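PDB 5XFT: dehydroascorbate reductase, which probably catalyses the reduction of L-dehydroascorbate to L-ascorbate, using two molecules of glutathione that end up as glutathione disulfide. Local coordinates for residues Cys24-Leu29 with Asp155-Pro160; Tyr31-Leu36 with Pro89-Ser94; Lys170-Trp175 with Gly210-Ile215. All blocks are in the same frame, centred on the assembly; numbering follows the deposited sequence.

Interaction 1. Residues Cys24-Leu29 with Asp155-Pro160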
ATOM      1  N   CYS A  24      -4.883  -2.525  -2.628  1.00 18.37           N
ATOM      2  CA  CYS A  24      -6.076  -1.874  -2.096  1.00 15.14           C
ATOM      3  C   CYS A  24      -5.690  -0.724  -1.186  1.00 14.54           C
ATOM      4  O   CYS A  24      -6.241   0.379  -1.288  1.00 11.99           O
ATOM      5  CB  CYS A  24      -6.924  -2.866  -1.304  1.00 13.85           C
ATOM      6  SG  CYS A  24      -7.519  -4.300  -2.182  1.00 21.28           S
ATOM      7  N   HIS A  25      -4.740  -0.971  -0.281  1.00 13.71           N
ATOM      8  CA  HIS A  25      -4.285   0.084   0.615  1.00 17.80           C
ATOM      9  C   HIS A  25      -3.799   1.296  -0.170  1.00 21.29           C
ATOM     10  O   HIS A  25      -4.053   2.440   0.223  1.00 26.55           O
ATOM     11  CB  HIS A  25      -3.187  -0.448   1.537  1.00 12.85           C
ATOM     12  CG  HIS A  25      -2.955   0.394   2.752  1.00 16.01           C
ATOM     13  ND1 HIS A  25      -1.938   0.144   3.646  1.00 17.24           N
ATOM     14  CD2 HIS A  25      -3.612   1.480   3.225  1.00 17.51           C
ATOM     15  CE1 HIS A  25      -1.972   1.043   4.615  1.00 19.56           C
ATOM     16  NE2 HIS A  25      -2.977   1.865   4.383  1.00 20.88           N
ATOM     17  N   ARG A  26      -3.123   1.067  -1.298  1.00 14.58           N
ATOM     18  CA  ARG A  26      -2.615   2.183  -2.090  1.00  8.54           C
ATOM     19  C   ARG A  26      -3.758   2.994  -2.691  1.00 11.05           C
ATOM     20  O   ARG A  26      -3.761   4.232  -2.627  1.00 10.48           O
ATOM     21  CB  ARG A  26      -1.678   1.675  -3.189  1.00 10.53           C
ATOM     22  CG  ARG A  26      -1.547   2.656  -4.360  1.00 19.95           C
ATOM     23  CD  ARG A  26      -0.935   2.012  -5.619  1.00 20.23           C
ATOM     24  NE  ARG A  26      -0.167   2.983  -6.383  1.00 16.53           N
ATOM     25  CZ  ARG A  26       0.317   2.719  -7.592  1.00 19.36           C
ATOM     26  NH1 ARG A  26       0.113   1.521  -8.130  1.00 15.74           N
ATOM     27  NH2 ARG A  26       1.020   3.618  -8.268  1.00 21.84           N
ATOM     28  N   VAL A  27      -4.756   2.314  -3.261  1.00  5.95           N
ATOM     29  CA  VAL A  27      -5.904   3.045  -3.797  1.00  7.07           C
ATOM     30  C   VAL A  27      -6.615   3.830  -2.698  1.00 14.50           C
ATOM     31  O   VAL A  27      -6.939   5.014  -2.868  1.00 21.27           O
ATOM     32  CB  VAL A  27      -6.857   2.077  -4.518  1.00  5.40           C
ATOM     33  CG1 VAL A  27      -8.158   2.773  -4.864  1.00  7.65           C
ATOM     34  CG2 VAL A  27      -6.184   1.542  -5.763  1.00  5.35           C
ATOM     35  N   LEU A  28      -6.848   3.192  -1.545  1.00 16.51           N
ATOM     36  CA  LEU A  28      -7.526   3.851  -0.430  1.00 17.75           C
ATOM     37  C   LEU A  28      -6.770   5.086   0.039  1.00 24.01           C
ATOM     38  O   LEU A  28      -7.369   6.143   0.279  1.00 25.09           O
ATOM     39  CB  LEU A  28      -7.693   2.874   0.731  1.00 17.12           C
ATOM     40  CG  LEU A  28      -8.525   1.623   0.497  1.00 16.99           C
ATOM     41  CD1 LEU A  28      -8.456   0.746   1.715  1.00 16.78           C
ATOM     42  CD2 LEU A  28      -9.939   2.025   0.210  1.00 12.02           C
ATOM     43  N   LEU A  29      -5.450   4.959   0.210  1.00 23.15           N
ATOM     44  CA  LEU A  29      -4.648   6.119   0.589  1.00 16.21           C
ATOM     45  C   LEU A  29      -4.724   7.209  -0.471  1.00 16.21           C
ATOM     46  O   LEU A  29      -4.748   8.399  -0.144  1.00 17.44           O
ATOM     47  CB  LEU A  29      -3.195   5.713   0.840  1.00 14.51           C
ATOM     48  CG  LEU A  29      -2.899   4.907   2.107  1.00 13.57           C
ATOM     49  CD1 LEU A  29      -1.474   4.456   2.152  1.00  6.59           C
ATOM     50  CD2 LEU A  29      -3.220   5.728   3.330  1.00 17.91           C
ATOM     51  N   ASP A 155       4.160   7.865  -1.734  1.00 19.63           N
ATOM     52  CA  ASP A 155       3.704   7.480  -0.404  1.00 23.11           C
ATOM     53  C   ASP A 155       2.611   6.424  -0.497  1.00 29.45           C
ATOM     54  O   ASP A 155       2.628   5.424   0.231  1.00 22.98           O
ATOM     55  CB  ASP A 155       3.177   8.703   0.344  1.00 31.61           C
ATOM     56  CG  ASP A 155       4.270   9.662   0.752  1.00 33.87           C
ATOM     57  OD1 ASP A 155       5.341   9.199   1.193  1.00 29.99           O
ATOM     58  OD2 ASP A 155       4.051  10.886   0.616  1.00 33.36           O
ATOM     59  N   CYS A 156       1.641   6.643  -1.390  1.00 30.30           N
ATOM     60  CA  CYS A 156       0.518   5.724  -1.519  1.00 27.74           C
ATOM     61  C   CYS A 156       0.969   4.353  -1.996  1.00 26.78           C
ATOM     62  O   CYS A 156       0.391   3.340  -1.588  1.00 24.63           O
ATOM     63  CB  CYS A 156      -0.528   6.302  -2.472  1.00 25.40           C
ATOM     64  SG  CYS A 156      -1.333   7.812  -1.851  1.00 26.28           S
ATOM     65  N   SER A 157       1.995   4.296  -2.848  1.00 19.89           N
ATOM     66  CA  SER A 157       2.461   2.996  -3.325  1.00 15.85           C
ATOM     67  C   SER A 157       3.399   2.312  -2.330  1.00 18.88           C
ATOM     68  O   SER A 157       3.326   1.092  -2.141  1.00 16.37           O
ATOM     69  CB  SER A 157       3.158   3.151  -4.673  1.00 15.06           C
ATOM     70  OG  SER A 157       3.708   1.913  -5.086  1.00 23.29           O
ATOM     71  N   LEU A 158       4.288   3.070  -1.693  1.00 21.97           N
ATOM     72  CA  LEU A 158       5.385   2.483  -0.936  1.00 17.70           C
ATOM     73  C   LEU A 158       5.089   2.336   0.542  1.00 14.18           C
ATOM     74  O   LEU A 158       5.601   1.408   1.177  1.00 23.07           O
ATOM     75  CB  LEU A 158       6.656   3.322  -1.094  1.00 21.08           C
ATOM     76  CG  LEU A 158       7.432   3.203  -2.402  1.00 27.79           C
ATOM     77  CD1 LEU A 158       8.740   3.962  -2.283  1.00 30.98           C
ATOM     78  CD2 LEU A 158       7.687   1.741  -2.751  1.00 27.42           C
ATOM     79  N   ALA A 159       4.301   3.239   1.116  1.00 11.64           N
ATOM     80  CA  ALA A 159       4.008   3.139   2.544  1.00 14.20           C
ATOM     81  C   ALA A 159       3.307   1.835   2.923  1.00 19.47           C
ATOM     82  O   ALA A 159       3.687   1.243   3.948  1.00 19.08           O
ATOM     83  CB  ALA A 159       3.199   4.363   2.987  1.00 14.29           C
ATOM     84  N   PRO A 160       2.314   1.326   2.179  1.00 23.96           N
ATOM     85  CA  PRO A 160       1.773   0.003   2.533  1.00 24.11           C
ATOM     86  C   PRO A 160       2.799  -1.114   2.436  1.00 25.49           C
ATOM     87  O   PRO A 160       2.848  -1.981   3.319  1.00 33.86           O
ATOM     88  CB  PRO A 160       0.629  -0.183   1.527  1.00 30.15           C
ATOM     89  CG  PRO A 160       0.227   1.204   1.165  1.00 28.27           C
ATOM     90  CD  PRO A 160       1.513   1.969   1.120  1.00 21.84           C
TER
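Cys156 meets Arg26 first, and mainly through its backbone. The carbonyl O of Cys156 faces the Arg26 backbone, 3.3 Å from CA with an angle of 126° at the hydrogen, a CA-H...O contact made where the helices come close, the two CA atoms 4.8 Å apart. The Cys156 thiol lodges SG 3.9 Å from Leu29 CB and beside the Leu29 carbonyl. One residue on, Ser157 places CB over one face of the Arg26 guanidinium, 3.7 Å from NE. With CG anti to the backbone N (chi1 158°) and a bend at chi3, the Arg26 chain carries its guanidinium to Ser157; beyond it, NH1 is hydrogen-bonded to Ser75 OG. Pro160 closes the contact. Having no N-H, it breaks the helical bonding and kinks the helix, and its ring packs against two side chains of helix 22-33. Its CB lies 3.3 Å from His25 ND1, oblique to the imidazole, while its CG touches Leu29 CD1 at 3.8 Å. That same Leu29 CD1 also covers the rim of one His25 face. ND1 of His25 is hydrogen-bonded to Tyr202 OH, whose ring stands edge-to-face to the imidazole. With an alanine in place of His25, Pro160 would probably lose the surface its CB and CG rest on, and Tyr202 OH its nitrogen mate. The helix axes cross at 139°, 8.1 Å apart, joining the thioredoxin-like and helical domains of this GST-family fold. Behind helix 22-33, Val27 and Leu28 pack on strand 5-12 and Val27 also on helix 75-85; behind helix 153-173, Ala159 packs on helix 182-193.

Interaction 2. Residues Tyr31-Leu36 with Pro89-Ser94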
ATOM      1  N   TYR A  31      -7.339   7.893  -2.389  1.00 25.09           N
ATOM      2  CA  TYR A  31      -8.621   8.578  -2.218  1.00 22.28           C
ATOM      3  C   TYR A  31      -8.622   9.467  -0.978  1.00 30.27           C
ATOM      4  O   TYR A  31      -9.173  10.575  -1.002  1.00 35.87           O
ATOM      5  CB  TYR A  31      -9.755   7.555  -2.149  1.00 15.75           C
ATOM      6  CG  TYR A  31     -10.311   7.204  -3.503  1.00  9.44           C
ATOM      7  CD1 TYR A  31      -9.624   6.352  -4.359  1.00 11.88           C
ATOM      8  CD2 TYR A  31     -11.519   7.732  -3.933  1.00 13.05           C
ATOM      9  CE1 TYR A  31     -10.122   6.040  -5.608  1.00 13.30           C
ATOM     10  CE2 TYR A  31     -12.029   7.425  -5.178  1.00 16.27           C
ATOM     11  CZ  TYR A  31     -11.329   6.581  -6.013  1.00 17.17           C
ATOM     12  OH  TYR A  31     -11.842   6.276  -7.256  1.00 14.07           O
ATOM     13  N   GLU A  32      -8.023   8.998   0.117  1.00 30.10           N
ATOM     14  CA  GLU A  32      -7.954   9.811   1.327  1.00 26.12           C
ATOM     15  C   GLU A  32      -7.113  11.064   1.107  1.00 30.50           C
ATOM     16  O   GLU A  32      -7.443  12.142   1.622  1.00 30.96           O
ATOM     17  CB  GLU A  32      -7.383   8.980   2.473  1.00 23.35           C
ATOM     18  CG  GLU A  32      -8.313   7.888   2.963  1.00 24.97           C
ATOM     19  CD  GLU A  32      -9.418   8.430   3.845  1.00 29.70           C
ATOM     20  OE1 GLU A  32      -9.232   9.525   4.419  1.00 27.95           O
ATOM     21  OE2 GLU A  32     -10.476   7.768   3.956  1.00 30.99           O
ATOM     22  N   ALA A  33      -6.020  10.938   0.347  1.00 23.98           N
ATOM     23  CA  ALA A  33      -5.128  12.071   0.127  1.00 25.05           C
ATOM     24  C   ALA A  33      -5.814  13.186  -0.652  1.00 29.25           C
ATOM     25  O   ALA A  33      -5.563  14.368  -0.390  1.00 32.53           O
ATOM     26  CB  ALA A  33      -3.867  11.614  -0.606  1.00 20.74           C
ATOM     27  N   LYS A  34      -6.674  12.831  -1.603  1.00 23.96           N
ATOM     28  CA  LYS A  34      -7.460  13.800  -2.349  1.00 19.76           C
ATOM     29  C   LYS A  34      -8.797  14.117  -1.692  1.00 21.59           C
ATOM     30  O   LYS A  34      -9.621  14.805  -2.304  1.00 26.39           O
ATOM     31  CB  LYS A  34      -7.691  13.305  -3.777  1.00 18.32           C
ATOM     32  CG  LYS A  34      -6.415  13.094  -4.557  1.00 19.61           C
ATOM     33  CD  LYS A  34      -6.633  12.229  -5.785  1.00 22.88           C
ATOM     34  CE  LYS A  34      -5.762  12.704  -6.941  1.00 26.75           C
ATOM     35  NZ  LYS A  34      -5.913  14.174  -7.163  1.00 36.49           N
ATOM     36  N   LYS A  35      -9.030  13.631  -0.471  1.00 30.55           N
ATOM     37  CA  LYS A  35     -10.265  13.894   0.274  1.00 34.69           C
ATOM     38  C   LYS A  35     -11.508  13.580  -0.555  1.00 35.14           C
ATOM     39  O   LYS A  35     -12.562  14.191  -0.373  1.00 33.18           O
ATOM     40  CB  LYS A  35     -10.305  15.335   0.783  1.00 41.33           C
ATOM     41  CG  LYS A  35      -9.031  15.767   1.481  1.00 49.02           C
ATOM     42  CD  LYS A  35      -9.290  16.837   2.529  1.00 56.54           C
ATOM     43  CE  LYS A  35      -7.990  17.539   2.894  1.00 62.29           C
ATOM     44  NZ  LYS A  35      -7.057  16.603   3.598  1.00 63.96           N
ATOM     45  N   LEU A  36     -11.385  12.626  -1.499  1.00 37.76           N
ATOM     46  CA  LEU A  36     -12.530  12.199  -2.289  1.00 29.53           C
ATOM     47  C   LEU A  36     -13.352  11.184  -1.502  1.00 34.06           C
ATOM     48  O   LEU A  36     -12.789  10.295  -0.856  1.00 43.37           O
ATOM     49  CB  LEU A  36     -12.080  11.585  -3.608  1.00 25.87           C
ATOM     50  CG  LEU A  36     -11.474  12.571  -4.600  1.00 24.87           C
ATOM     51  CD1 LEU A  36     -10.659  11.836  -5.643  1.00 25.03           C
ATOM     52  CD2 LEU A  36     -12.576  13.374  -5.258  1.00 23.35           C
ATOM     53  N   PRO A  89      -6.653  17.630  -5.114  1.00 37.10           N
ATOM     54  CA  PRO A  89      -5.260  17.814  -4.688  1.00 33.72           C
ATOM     55  C   PRO A  89      -4.317  16.890  -5.441  1.00 37.65           C
ATOM     56  O   PRO A  89      -4.680  15.747  -5.704  1.00 35.87           O
ATOM     57  CB  PRO A  89      -5.295  17.458  -3.200  1.00 29.96           C
ATOM     58  CG  PRO A  89      -6.722  17.622  -2.795  1.00 34.26           C
ATOM     59  CD  PRO A  89      -7.523  17.239  -3.991  1.00 34.38           C
ATOM     60  N   SER A  90      -3.129  17.372  -5.785  1.00 38.35           N
ATOM     61  CA  SER A  90      -2.241  16.596  -6.636  1.00 39.85           C
ATOM     62  C   SER A  90      -1.463  15.559  -5.835  1.00 44.20           C
ATOM     63  O   SER A  90      -1.150  15.750  -4.656  1.00 45.73           O
ATOM     64  CB  SER A  90      -1.265  17.506  -7.374  1.00 33.03           C
ATOM     65  OG  SER A  90      -0.354  16.729  -8.127  1.00 36.41           O
ATOM     66  N   LEU A  91      -1.158  14.443  -6.500  1.00 41.42           N
ATOM     67  CA  LEU A  91      -0.342  13.374  -5.937  1.00 38.10           C
ATOM     68  C   LEU A  91       0.836  13.043  -6.839  1.00 36.72           C
ATOM     69  O   LEU A  91       1.423  11.964  -6.715  1.00 43.52           O
ATOM     70  CB  LEU A  91      -1.173  12.111  -5.693  1.00 33.22           C
ATOM     71  CG  LEU A  91      -2.466  12.190  -4.888  1.00 29.06           C
ATOM     72  CD1 LEU A  91      -3.037  10.786  -4.692  1.00 28.36           C
ATOM     73  CD2 LEU A  91      -2.217  12.866  -3.560  1.00 31.17           C
ATOM     74  N   GLN A  92       1.176  13.936  -7.761  1.00 37.17           N
ATOM     75  CA  GLN A  92       2.289  13.676  -8.660  1.00 40.14           C
ATOM     76  C   GLN A  92       3.610  13.791  -7.910  1.00 36.42           C
ATOM     77  O   GLN A  92       3.720  14.490  -6.898  1.00 34.20           O
ATOM     78  CB  GLN A  92       2.251  14.629  -9.853  1.00 54.29           C
ATOM     79  CG  GLN A  92       0.970  14.493 -10.664  1.00 70.01           C
ATOM     80  CD  GLN A  92       1.033  15.198 -12.005  1.00 77.38           C
ATOM     81  OE1 GLN A  92       0.882  16.415 -12.087  1.00 78.20           O
ATOM     82  NE2 GLN A  92       1.249  14.431 -13.066  1.00 79.65           N
ATOM     83  N   SER A  93       4.617  13.087  -8.412  1.00 35.47           N
ATOM     84  CA  SER A  93       5.813  12.795  -7.639  1.00 38.57           C
ATOM     85  C   SER A  93       7.065  13.065  -8.456  1.00 35.81           C
ATOM     86  O   SER A  93       7.133  12.718  -9.640  1.00 36.28           O
ATOM     87  CB  SER A  93       5.805  11.330  -7.182  1.00 38.10           C
ATOM     88  OG  SER A  93       6.716  11.116  -6.122  1.00 29.23           O
ATOM     89  N   SER A  94       8.063  13.666  -7.812  1.00 31.32           N
ATOM     90  CA  SER A  94       9.382  13.811  -8.409  1.00 34.23           C
ATOM     91  C   SER A  94      10.277  12.608  -8.149  1.00 37.66           C
ATOM     92  O   SER A  94      11.356  12.522  -8.744  1.00 49.06           O
ATOM     93  CB  SER A  94      10.073  15.073  -7.882  1.00 41.14           C
ATOM     94  OG  SER A  94       9.170  16.165  -7.805  1.00 56.09           O
TER
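Lys34 lies across Leu91, the two side chains passing at a slant with Lys34 CE 3.9 Å from Leu91 CG. The lysine is folded rather than stretched. Its CG is anti to the carbonyl carbon (chi1 -61°), and bends at chi3 and chi4 swing the ammonium back over the loop. There NZ donates to Pro89 O; the modelled length of 2.5 Å is very short and should not be taken literally. NZ is also hydrogen-bonded to His86 O, so two carbonyls of the chain just past helix 75-85 hold this buried amine, and their negative ends would be expected to favour its charged form. Pro89, joined to the residue before it by a cis peptide, lays its ring against the start of the same side chain and its backbone: CD is 3.9 Å from Lys34 CB and 3.6 Å from Lys34 O. Leu91 reaches past the lysine to the last turn of the helix, where its CD2 touches Ala33 CB at 3.6 Å. The lysine's aliphatic part thus packs against both a proline and a leucine. A Schellman motif ends the helix, with Lys35 as its C-prime residue, Leu36 N bonded to Tyr31 O and Lys35 N to Glu32 O. In the loop, Ser90 OG accepts from Gln92 N at 3.2 Å and nearly straight (176°), an ST turn, and Glu83 OE2 holds both Ser90 OG and Leu91 N. The contact therefore ties the C-terminal end of helix 22-33 to the loop leading from helix 75-85 to helix 103-112. Lys34 and Leu36 also lean on Leu82 of helix 75-85, Tyr31 packs on strand 5-12, and Leu91 shares backbone hydrogen bonds with Gly153 where helix 153-173 begins.

Interaction 3. Residues Lys170-Trp175 with Gly210-Ile215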
ATOM      1  N   LYS A 170       9.355  -8.397  11.293  1.00 32.31           N
ATOM      2  CA  LYS A 170       9.552  -8.455  12.737  1.00 31.18           C
ATOM      3  C   LYS A 170       8.844  -9.659  13.341  1.00 41.90           C
ATOM      4  O   LYS A 170       9.356 -10.286  14.276  1.00 47.14           O
ATOM      5  CB  LYS A 170       9.069  -7.160  13.388  1.00 38.19           C
ATOM      6  CG  LYS A 170       8.990  -7.204  14.908  1.00 44.46           C
ATOM      7  CD  LYS A 170      10.351  -7.444  15.542  1.00 53.36           C
ATOM      8  CE  LYS A 170      10.291  -7.263  17.052  1.00 60.78           C
ATOM      9  NZ  LYS A 170       9.306  -8.179  17.696  1.00 66.59           N
ATOM     10  N   HIS A 171       7.672 -10.016  12.812  1.00 45.91           N
ATOM     11  CA  HIS A 171       6.914 -11.098  13.435  1.00 39.55           C
ATOM     12  C   HIS A 171       7.458 -12.476  13.063  1.00 35.25           C
ATOM     13  O   HIS A 171       7.588 -13.354  13.925  1.00 32.82           O
ATOM     14  CB  HIS A 171       5.442 -10.996  13.057  1.00 31.56           C
ATOM     15  CG  HIS A 171       4.614 -12.131  13.567  1.00 29.20           C
ATOM     16  ND1 HIS A 171       4.398 -13.281  12.840  1.00 32.94           N
ATOM     17  CD2 HIS A 171       3.960 -12.297  14.740  1.00 26.19           C
ATOM     18  CE1 HIS A 171       3.639 -14.105  13.539  1.00 28.21           C
ATOM     19  NE2 HIS A 171       3.357 -13.531  14.695  1.00 26.62           N
ATOM     20  N   PHE A 172       7.769 -12.689  11.788  1.00 28.30           N
ATOM     21  CA  PHE A 172       8.158 -14.007  11.306  1.00 25.51           C
ATOM     22  C   PHE A 172       9.656 -14.267  11.366  1.00 30.07           C
ATOM     23  O   PHE A 172      10.068 -15.434  11.348  1.00 30.92           O
ATOM     24  CB  PHE A 172       7.688 -14.195   9.862  1.00 30.47           C
ATOM     25  CG  PHE A 172       6.195 -14.303   9.717  1.00 33.61           C
ATOM     26  CD1 PHE A 172       5.529 -15.446  10.122  1.00 30.80           C
ATOM     27  CD2 PHE A 172       5.462 -13.268   9.168  1.00 29.42           C
ATOM     28  CE1 PHE A 172       4.160 -15.552   9.985  1.00 33.97           C
ATOM     29  CE2 PHE A 172       4.094 -13.369   9.029  1.00 31.02           C
ATOM     30  CZ  PHE A 172       3.442 -14.513   9.438  1.00 33.99           C
ATOM     31  N   LYS A 173      10.481 -13.221  11.423  1.00 27.99           N
ATOM     32  CA  LYS A 173      11.922 -13.387  11.330  1.00 28.93           C
ATOM     33  C   LYS A 173      12.695 -12.655  12.418  1.00 34.15           C
ATOM     34  O   LYS A 173      13.922 -12.780  12.470  1.00 28.91           O
ATOM     35  CB  LYS A 173      12.426 -12.915   9.958  1.00 26.34           C
ATOM     36  CG  LYS A 173      11.943 -13.748   8.779  1.00 30.15           C
ATOM     37  CD  LYS A 173      12.705 -15.061   8.673  1.00 33.79           C
ATOM     38  CE  LYS A 173      12.670 -15.619   7.254  1.00 29.61           C
ATOM     39  NZ  LYS A 173      11.482 -16.475   7.010  1.00 32.72           N
ATOM     40  N   GLY A 174      12.029 -11.887  13.274  1.00 36.62           N
ATOM     41  CA  GLY A 174      12.735 -11.097  14.261  1.00 38.86           C
ATOM     42  C   GLY A 174      13.540  -9.975  13.641  1.00 48.98           C
ATOM     43  O   GLY A 174      14.205  -9.213  14.350  1.00 58.21           O
ATOM     44  N   TRP A 175      13.488  -9.872  12.313  1.00 50.35           N
ATOM     45  CA  TRP A 175      14.152  -8.788  11.604  1.00 50.13           C
ATOM     46  C   TRP A 175      13.626  -7.444  12.087  1.00 51.79           C
ATOM     47  O   TRP A 175      12.476  -7.318  12.518  1.00 51.11           O
ATOM     48  CB  TRP A 175      13.931  -8.934  10.098  1.00 49.42           C
ATOM     49  CG  TRP A 175      14.622  -7.901   9.255  1.00 54.27           C
ATOM     50  CD1 TRP A 175      15.852  -8.008   8.670  1.00 52.94           C
ATOM     51  CD2 TRP A 175      14.112  -6.612   8.880  1.00 53.30           C
ATOM     52  NE1 TRP A 175      16.141  -6.865   7.961  1.00 49.77           N
ATOM     53  CE2 TRP A 175      15.091  -5.992   8.077  1.00 50.48           C
ATOM     54  CE3 TRP A 175      12.924  -5.919   9.151  1.00 46.04           C
ATOM     55  CZ2 TRP A 175      14.920  -4.718   7.542  1.00 50.20           C
ATOM     56  CZ3 TRP A 175      12.757  -4.656   8.619  1.00 43.40           C
ATOM     57  CH2 TRP A 175      13.751  -4.067   7.825  1.00 47.26           C
ATOM     58  N   GLY A 210      -2.704 -12.278   7.044  1.00 26.75           N
ATOM     59  CA  GLY A 210      -2.571 -12.331   5.601  1.00 18.31           C
ATOM     60  C   GLY A 210      -1.382 -13.164   5.168  1.00 25.20           C
ATOM     61  O   GLY A 210      -1.488 -13.988   4.258  1.00 31.32           O
ATOM     62  N   TRP A 211      -0.243 -12.986   5.838  1.00 25.83           N
ATOM     63  CA  TRP A 211       0.965 -13.685   5.412  1.00 26.10           C
ATOM     64  C   TRP A 211       1.037 -15.120   5.932  1.00 32.37           C
ATOM     65  O   TRP A 211       1.620 -15.982   5.262  1.00 32.51           O
ATOM     66  CB  TRP A 211       2.191 -12.887   5.843  1.00 26.22           C
ATOM     67  CG  TRP A 211       2.430 -11.728   4.942  1.00 25.88           C
ATOM     68  CD1 TRP A 211       2.120 -10.415   5.174  1.00 27.35           C
ATOM     69  CD2 TRP A 211       2.998 -11.782   3.633  1.00 25.13           C
ATOM     70  NE1 TRP A 211       2.485  -9.643   4.090  1.00 26.55           N
ATOM     71  CE2 TRP A 211       3.023 -10.462   3.129  1.00 26.69           C
ATOM     72  CE3 TRP A 211       3.497 -12.820   2.837  1.00 26.69           C
ATOM     73  CZ2 TRP A 211       3.527 -10.156   1.867  1.00 26.06           C
ATOM     74  CZ3 TRP A 211       4.003 -12.514   1.588  1.00 28.59           C
ATOM     75  CH2 TRP A 211       4.015 -11.191   1.114  1.00 28.28           C
ATOM     76  N   GLU A 212       0.453 -15.396   7.103  1.00 38.13           N
ATOM     77  CA  GLU A 212       0.339 -16.767   7.596  1.00 41.26           C
ATOM     78  C   GLU A 212      -0.356 -17.666   6.586  1.00 40.57           C
ATOM     79  O   GLU A 212      -0.055 -18.862   6.510  1.00 40.16           O
ATOM     80  CB  GLU A 212      -0.418 -16.789   8.924  1.00 39.53           C
ATOM     81  CG  GLU A 212       0.477 -16.733  10.147  1.00 43.56           C
ATOM     82  CD  GLU A 212      -0.284 -16.403  11.417  1.00 46.66           C
ATOM     83  OE1 GLU A 212       0.326 -16.488  12.505  1.00 49.87           O
ATOM     84  OE2 GLU A 212      -1.482 -16.050  11.330  1.00 47.32           O
ATOM     85  N   ARG A 213      -1.280 -17.104   5.800  1.00 45.76           N
ATOM     86  CA  ARG A 213      -1.909 -17.813   4.689  1.00 51.42           C
ATOM     87  C   ARG A 213      -0.891 -18.389   3.709  1.00 50.85           C
ATOM     88  O   ARG A 213      -1.271 -19.204   2.865  1.00 53.56           O
ATOM     89  CB  ARG A 213      -2.881 -16.864   3.962  1.00 56.93           C
ATOM     90  CG  ARG A 213      -3.979 -17.510   3.115  1.00 55.42           C
ATOM     91  CD  ARG A 213      -4.862 -16.429   2.466  1.00 57.07           C
ATOM     92  NE  ARG A 213      -5.705 -16.982   1.409  1.00 64.86           N
ATOM     93  CZ  ARG A 213      -5.803 -16.460   0.186  1.00 62.32           C
ATOM     94  NH1 ARG A 213      -5.121 -15.367  -0.130  1.00 60.54           N
ATOM     95  NH2 ARG A 213      -6.582 -17.018  -0.731  1.00 58.73           N
ATOM     96  N   HIS A 214       0.389 -18.002   3.802  1.00 56.62           N
ATOM     97  CA  HIS A 214       1.430 -18.543   2.933  1.00 57.05           C
ATOM     98  C   HIS A 214       2.701 -18.962   3.660  1.00 59.56           C
ATOM     99  O   HIS A 214       3.622 -19.467   3.008  1.00 59.52           O
ATOM    100  CB  HIS A 214       1.789 -17.528   1.838  1.00 55.31           C
ATOM    101  CG  HIS A 214       0.598 -17.026   1.087  1.00 51.95           C
ATOM    102  ND1 HIS A 214      -0.184 -17.847   0.304  1.00 49.08           N
ATOM    103  CD2 HIS A 214       0.033 -15.797   1.027  1.00 52.89           C
ATOM    104  CE1 HIS A 214      -1.172 -17.141  -0.219  1.00 52.23           C
ATOM    105  NE2 HIS A 214      -1.063 -15.894   0.205  1.00 53.95           N
ATOM    106  N   ILE A 215       2.791 -18.754   4.970  1.00 63.09           N
ATOM    107  CA  ILE A 215       3.836 -19.353   5.792  1.00 62.82           C
ATOM    108  C   ILE A 215       3.207 -19.893   7.067  1.00 62.81           C
ATOM    109  O   ILE A 215       2.814 -21.056   7.130  1.00 63.49           O
ATOM    110  CB  ILE A 215       4.967 -18.359   6.121  1.00 65.48           C
ATOM    111  CG1 ILE A 215       4.402 -16.989   6.488  1.00 62.93           C
ATOM    112  CG2 ILE A 215       5.954 -18.278   4.983  1.00 71.33           C
ATOM    113  CD1 ILE A 215       5.408 -15.977   6.825  1.00 62.11           C
TER
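Trp211 O takes two backbone N-H groups, His214 N at 2.8 Å and, weakly, Ile215 N at 3.0 Å, and so turns the last modelled residues back toward Phe172. This is plain helix-end packing in the all-helical C-terminal domain of the GST fold, where the last turn of helix 153-173 meets the last turn of helix 204-212. Phe172 carries it. Its CG is anti to the carbonyl carbon (chi1 -69°), which sends the ring out toward the other helix. Ile215 CD1 sits over the centre of one face, a CH-pi contact modelled too tightly for its exact distance to count, while His171 ND1 lies over the opposite face, 3.5 Å above the plane. Trp211 contributes only CB, 3.7 Å from Phe172 CE2; its indole leads away, with NE1 hydrogen-bonded to His164 ND1 and the ring edge-to-face with Phe107. Leu111 of helix 103-112 also touches Phe172. The carboxylate of Glu212 is turned 74° from the phenyl plane, and OE1 comes no nearer to His171 than 4.2 Å from CE1. The aliphatic part of Glu212 makes the edge contact: CG lies in the ring plane, 3.8 Å from Phe172 CZ.

Interaction 1 is the core contact, its centre about 3 Å from the centre of the chain; interaction 2 is partly buried and interaction 3 lies at the surface, on the far side of that centre from interaction 2. Helix 22-33 serves interactions 1 and 2, whose centres are about 11 Å apart, and helix 153-173 serves 1 and 3, whose centres are about 20 Å apart. Interaction 1 thus links the two domains by close helix packing, with His25 and Arg26 each hydrogen-bonded to a residue outside the pair. Interaction 2 adds a buried ammonium held by loop carbonyls, whereas interaction 3 rests on one aromatic ring between two helix ends.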